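Local coordinates for protein trichothecene 3-O-acetyltransferase (Gibberella zeae, PDB 2RKV) that transfers an acetyl group from acetyl-CoA to the 3-hydroxyl of trichothecene mycotoxins such as T-2 toxin, as a member of the BAHD acyltransferase superfamily, at residues Q6-G11 with K193-Y198; G384-D389 with E398-P403. All coordinates share one frame; numbering follows the deposited sequence. Where two conformers were deposited one is given.

Contact 1: residues Q6-G11 with K193-Y198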
loop_
_atom_site.group_PDB
_atom_site.type_symbol
_atom_site.label_atom_id
_atom_site.label_comp_id
_atom_site.label_asym_id
_atom_site.label_seq_id
_atom_site.Cartn_x
_atom_site.Cartn_y
_atom_site.Cartn_z
ATOM N N GLN A 6 7.917 -14.264 15.308
ATOM C CA GLN A 6 7.466 -14.892 14.063
ATOM C C GLN A 6 6.546 -13.929 13.313
ATOM O O GLN A 6 5.680 -13.295 13.918
ATOM C CB GLN A 6 6.743 -16.200 14.357
ATOM C CG GLN A 6 6.489 -17.043 13.109
ATOM C CD GLN A 6 6.042 -18.453 13.420
ATOM O OE1 GLN A 6 5.109 -18.969 12.799
ATOM N NE2 GLN A 6 6.692 -19.084 14.390
ATOM N N LEU A 7 6.743 -13.801 11.999
ATOM C CA LEU A 7 5.855 -12.963 11.198
ATOM C C LEU A 7 4.436 -13.497 11.249
ATOM O O LEU A 7 4.219 -14.687 11.499
ATOM C CB LEU A 7 6.310 -12.928 9.736
ATOM C CG LEU A 7 7.634 -12.253 9.366
ATOM C CD1 LEU A 7 7.579 -11.809 7.910
ATOM C CD2 LEU A 7 7.958 -11.091 10.253
ATOM N N ASP A 8 3.471 -12.608 10.984
ATOM C CA ASP A 8 2.105 -13.042 10.708
ATOM C C ASP A 8 2.167 -14.174 9.696
ATOM O O ASP A 8 2.996 -14.147 8.781
ATOM C CB ASP A 8 1.302 -11.892 10.090
ATOM C CG ASP A 8 1.055 -10.768 11.070
ATOM O OD1 ASP A 8 0.140 -10.909 11.906
ATOM O OD2 ASP A 8 1.753 -9.740 10.970
ATOM N N THR A 9 1.289 -15.160 9.849
ATOM C CA THR A 9 1.229 -16.240 8.859
ATOM C C THR A 9 0.978 -15.687 7.450
ATOM O O THR A 9 1.598 -16.136 6.481
ATOM C CB THR A 9 0.218 -17.320 9.272
ATOM O OG1 THR A 9 0.622 -17.848 10.546
ATOM C CG2 THR A 9 0.184 -18.457 8.242
ATOM N N LEU A 10 0.109 -14.682 7.355
ATOM C CA LEU A 10 -0.168 -14.015 6.086
ATOM C C LEU A 10 1.076 -13.322 5.531
ATOM O O LEU A 10 1.218 -13.178 4.308
ATOM C CB LEU A 10 -1.313 -13.009 6.245
ATOM C CG LEU A 10 -2.684 -13.589 6.605
ATOM C CD1 LEU A 10 -3.648 -12.452 6.951
ATOM C CD2 LEU A 10 -3.220 -14.437 5.456
ATOM N N GLY A 11 1.975 -12.907 6.426
ATOM C CA GLY A 11 3.228 -12.259 6.030
ATOM C C GLY A 11 4.292 -13.234 5.543
ATOM O O GLY A 11 5.387 -12.823 5.131
ATOM N N LYS A 193 1.855 -14.803 15.426
ATOM C CA LYS A 193 1.650 -16.134 14.840
ATOM C C LYS A 193 0.305 -16.761 15.200
ATOM O O LYS A 193 -0.117 -17.730 14.573
ATOM C CB LYS A 193 2.804 -17.084 15.176
ATOM C CG LYS A 193 2.887 -17.502 16.637
ATOM C CD LYS A 193 4.109 -18.395 16.910
ATOM C CE LYS A 193 3.945 -19.809 16.373
ATOM N NZ LYS A 193 5.167 -20.655 16.633
ATOM N N THR A 194 -0.371 -16.194 16.194
ATOM C CA THR A 194 -1.663 -16.724 16.640
ATOM C C THR A 194 -2.819 -15.755 16.379
ATOM O O THR A 194 -3.966 -16.045 16.734
ATOM C CB THR A 194 -1.639 -17.073 18.142
ATOM O OG1 THR A 194 -1.324 -15.891 18.888
ATOM C CG2 THR A 194 -0.605 -18.176 18.433
ATOM N N ILE A 195 -2.532 -14.621 15.739
ATOM C CA ILE A 195 -3.524 -13.541 15.629
ATOM C C ILE A 195 -4.697 -13.854 14.681
ATOM O O ILE A 195 -5.767 -13.239 14.778
ATOM C CB ILE A 195 -2.859 -12.170 15.308
ATOM C CG1 ILE A 195 -3.709 -11.034 15.905
ATOM C CG2 ILE A 195 -2.579 -12.009 13.792
ATOM C CD1 ILE A 195 -3.005 -9.694 16.012
ATOM N N VAL A 196 -4.483 -14.801 13.769
ATOM C CA VAL A 196 -5.555 -15.335 12.930
ATOM C C VAL A 196 -5.793 -16.785 13.355
ATOM O O VAL A 196 -4.969 -17.664 13.065
ATOM C CB VAL A 196 -5.212 -15.278 11.415
ATOM C CG1 VAL A 196 -6.381 -15.832 10.581
ATOM C CG2 VAL A 196 -4.882 -13.855 10.974
ATOM N N PRO A 197 -6.900 -17.042 14.072
ATOM C CA PRO A 197 -7.195 -18.411 14.500
ATOM C C PRO A 197 -7.408 -19.324 13.295
ATOM O O PRO A 197 -8.135 -18.962 12.365
ATOM C CB PRO A 197 -8.498 -18.260 15.292
ATOM C CG PRO A 197 -8.568 -16.814 15.664
ATOM C CD PRO A 197 -7.917 -16.080 14.538
ATOM N N TYR A 198 -6.768 -20.491 13.304
ATOM C CA TYR A 198 -6.840 -21.388 12.156
ATOM C C TYR A 198 -8.150 -22.161 12.096
ATOM O O TYR A 198 -8.840 -22.311 13.109
ATOM C CB TYR A 198 -5.654 -22.356 12.139
ATOM C CG TYR A 198 -4.304 -21.677 12.070
ATOM C CD1 TYR A 198 -3.313 -21.968 13.007
ATOM C CD2 TYR A 198 -4.021 -20.742 11.074
ATOM C CE1 TYR A 198 -2.067 -21.349 12.955
ATOM C CE2 TYR A 198 -2.782 -20.112 11.012
ATOM C CZ TYR A 198 -1.813 -20.419 11.953
ATOM O OH TYR A 198 -0.590 -19.809 11.896
#
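Thr9 and Tyr198 meet through their hydroxyls because each side chain swings back beside its own backbone N: OG1 of Thr9 lies opposite its carbonyl carbon (chi1 -59°) and the phenol of Tyr198 does likewise (chi1 -60°). The two side chains approach head-on, with Thr9 OG1 in the plane of the ring at its edge and 2.7 Å from Tyr198 OH. The CG2 methyl of Ile195 packs 3.5 Å from Asp8 OD1; that carboxylate is engaged elsewhere, by Tyr305 OH through OD1 and Leu308 N through OD2. Further along, Leu10 CD1 and Val196 CG2 make a looser apolar contact at 4.4 Å, and the Leu10 side chain brings this corner to about 8 Å from the bound T-2 toxin. The broadest overlap is at the more exposed end, where Lys193, bent at chi3 (-74°), crosses the Gln6 side chain at a slant, the two CB atoms 4.1 Å apart. Segment 193-198 is irregular, and 6-11 runs from the end of strand 5-6 into a 3-10 turn. Helix 340-356 lies against both, with Thr9 on Leu354, Leu10 on Leu350, Val196 on Ala351 and Tyr198 stacked on His355. Gln6 and Leu7 rest on strand 72-76, so the contact bridges that small antiparallel sheet and the helix.

Contact 2: residues G384-D389 with E398-P403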
loop_
_atom_site.group_PDB
_atom_site.type_symbol
_atom_site.label_atom_id
_atom_site.label_comp_id
_atom_site.label_asym_id
_atom_site.label_seq_id
_atom_site.Cartn_x
_atom_site.Cartn_y
_atom_site.Cartn_z
ATOM N N GLY A 384 -3.443 7.616 8.382
ATOM C CA GLY A 384 -3.407 8.890 9.107
ATOM C C GLY A 384 -2.238 9.823 8.849
ATOM O O GLY A 384 -2.052 10.786 9.593
ATOM N N LEU A 385 -1.482 9.556 7.780
ATOM C CA LEU A 385 -0.189 10.210 7.520
ATOM C C LEU A 385 -0.216 11.732 7.407
ATOM O O LEU A 385 0.772 12.394 7.742
ATOM C CB LEU A 385 0.481 9.590 6.290
ATOM C CG LEU A 385 0.977 8.157 6.494
ATOM C CD1 LEU A 385 1.198 7.471 5.150
ATOM C CD2 LEU A 385 2.252 8.131 7.347
ATOM N N TRP A 386 -1.334 12.291 6.933
ATOM C CA TRP A 386 -1.473 13.751 6.820
ATOM C C TRP A 386 -1.437 14.494 8.167
ATOM O O TRP A 386 -1.304 15.731 8.201
ATOM C CB TRP A 386 -2.767 14.117 6.091
ATOM C CG TRP A 386 -2.752 13.929 4.613
ATOM C CD1 TRP A 386 -3.141 12.814 3.924
ATOM C CD2 TRP A 386 -2.375 14.903 3.629
ATOM N NE1 TRP A 386 -3.012 13.028 2.568
ATOM C CE2 TRP A 386 -2.543 14.300 2.360
ATOM C CE3 TRP A 386 -1.898 16.224 3.697
ATOM C CZ2 TRP A 386 -2.268 14.975 1.164
ATOM C CZ3 TRP A 386 -1.628 16.898 2.506
ATOM C CH2 TRP A 386 -1.807 16.270 1.259
ATOM N N ASP A 387 -1.550 13.751 9.267
ATOM C CA ASP A 387 -1.644 14.382 10.581
ATOM C C ASP A 387 -0.320 14.474 11.344
ATOM O O ASP A 387 -0.268 15.100 12.408
ATOM C CB ASP A 387 -2.678 13.661 11.444
ATOM C CG ASP A 387 -3.237 14.546 12.535
ATOM O OD1 ASP A 387 -3.559 15.720 12.250
ATOM O OD2 ASP A 387 -3.351 14.059 13.676
ATOM N N TYR A 388 0.746 13.870 10.812
ATOM C CA TYR A 388 2.003 13.754 11.591
ATOM C C TYR A 388 3.002 14.866 11.282
ATOM O O TYR A 388 3.274 15.150 10.114
ATOM C CB TYR A 388 2.681 12.379 11.415
ATOM C CG TYR A 388 1.721 11.192 11.448
ATOM C CD1 TYR A 388 0.579 11.208 12.257
ATOM C CD2 TYR A 388 1.960 10.067 10.665
ATOM C CE1 TYR A 388 -0.324 10.131 12.256
ATOM C CE2 TYR A 388 1.079 8.984 10.663
ATOM C CZ TYR A 388 -0.053 9.022 11.466
ATOM O OH TYR A 388 -0.933 7.961 11.461
ATOM N N ASP A 389 3.553 15.467 12.338
ATOM C CA ASP A 389 4.507 16.576 12.201
ATOM C C ASP A 389 5.906 16.201 12.693
ATOM O O ASP A 389 6.865 16.931 12.455
ATOM C CB ASP A 389 4.009 17.814 12.946
ATOM C CG ASP A 389 3.790 17.554 14.428
ATOM O OD1 ASP A 389 4.779 17.472 15.172
ATOM O OD2 ASP A 389 2.619 17.439 14.853
ATOM N N GLU A 398 2.629 18.827 3.330
ATOM C CA GLU A 398 2.025 19.556 2.222
ATOM C C GLU A 398 1.402 18.579 1.225
ATOM O O GLU A 398 0.374 18.880 0.596
ATOM C CB GLU A 398 3.084 20.438 1.553
ATOM C CG GLU A 398 2.602 21.186 0.337
ATOM C CD GLU A 398 3.553 22.301 -0.066
ATOM O OE1 GLU A 398 4.102 22.980 0.829
ATOM O OE2 GLU A 398 3.743 22.499 -1.281
ATOM N N THR A 399 2.037 17.413 1.092
ATOM C CA THR A 399 1.479 16.286 0.350
ATOM C C THR A 399 2.027 14.964 0.889
ATOM O O THR A 399 3.046 14.937 1.590
ATOM C CB THR A 399 1.711 16.384 -1.190
ATOM O OG1 THR A 399 0.842 15.458 -1.865
ATOM C CG2 THR A 399 3.176 16.076 -1.570
ATOM N N VAL A 400 1.334 13.879 0.550
ATOM C CA VAL A 400 1.716 12.527 0.945
ATOM C C VAL A 400 1.581 11.668 -0.304
ATOM O O VAL A 400 0.470 11.426 -0.776
ATOM C CB VAL A 400 0.794 11.973 2.056
ATOM C CG1 VAL A 400 1.211 10.562 2.442
ATOM C CG2 VAL A 400 0.791 12.912 3.274
ATOM N N ARG A 401 2.711 11.244 -0.855
ATOM C CA ARG A 401 2.741 10.567 -2.154
ATOM C C ARG A 401 3.618 9.322 -2.147
ATOM O O ARG A 401 4.663 9.284 -1.483
ATOM C CB ARG A 401 3.264 11.513 -3.251
ATOM C CG ARG A 401 2.523 12.841 -3.406
ATOM C CD ARG A 401 1.079 12.649 -3.887
ATOM N NE ARG A 401 0.744 13.615 -4.933
ATOM C CZ ARG A 401 -0.438 14.210 -5.080
ATOM N NH1 ARG A 401 -1.432 13.990 -4.222
ATOM N NH2 ARG A 401 -0.620 15.054 -6.092
ATOM N N ARG A 402 3.192 8.303 -2.892
ATOM C CA ARG A 402 4.010 7.124 -3.090
ATOM C C ARG A 402 5.092 7.383 -4.139
ATOM O O ARG A 402 4.785 7.873 -5.241
ATOM C CB ARG A 402 3.165 5.927 -3.532
ATOM C CG ARG A 402 3.874 4.633 -3.213
ATOM C CD ARG A 402 3.682 3.506 -4.220
ATOM N NE ARG A 402 4.352 2.313 -3.696
ATOM C CZ ARG A 402 5.675 2.122 -3.711
ATOM N NH1 ARG A 402 6.486 3.021 -4.265
ATOM N NH2 ARG A 402 6.193 1.024 -3.171
ATOM N N PRO A 403 6.358 7.036 -3.822
ATOM C CA PRO A 403 7.403 7.081 -4.860
ATOM C C PRO A 403 7.111 6.251 -6.114
ATOM O O PRO A 403 6.505 5.172 -6.050
ATOM C CB PRO A 403 8.637 6.515 -4.136
ATOM C CG PRO A 403 8.415 6.945 -2.700
ATOM C CD PRO A 403 6.925 6.650 -2.516
#
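Val400 fits against the indole of Trp386 through a single methyl: CG2 stands 3.7 Å from the centroid of the five-membered ring and only 7° off its normal, a CH-pi contact made squarely over the face. With chi1 at 180°, CG1 of Val400 points opposite its backbone N and turns instead to Leu385, whose CB it meets at 4.0 Å. One valine thus fills the angle between two consecutive residues of the 3-10 turn. The six-membered end of the indole reaches on along the backbone of the strand, where Trp386 CH2 approaches Thr399 CA at 3.4 Å and CZ3 comes equally near Glu398 O, which lies at the ring edge. This close-fitting centre contrasts with the outer side, where Lys418 and Pro419 border the partly exposed indole and the carboxylate of Glu398 is bound by Tyr106 OH and by Arg102 in a salt bridge. Strand 399-401 is the edge strand of its sheet, pairing with strand 20-28; the turn lies over Val400, and Leu385 reaches on to Ile23 of strand 20-28 and Ile168 of helix 161-176. The interactions across the contact are apolar and CH-pi, and Val400 N is buried with no partner in the model, so the association probably depends on shape fit, at some polar cost.

From the N terminus, the chain enters contact 1 at the end of short strand 5-6; the loop this contact closes spans 181 residues, including most of the five-stranded mixed sheet, and ends in the long connection before strand 229-236. Contact 2 comes much later and closes a loop of eight residues within the connection from strand 375-379 of the seven-stranded sheet to strand 399-401. The two loops follow one another without nesting or crossing, and their centres are 29 Å apart. Contact 1 places the N-terminal segment against the 193-198 loop beside helix 340-356, whereas contact 2 packs the connection coming from the seven-stranded sheet onto the edge strand of the five-stranded one.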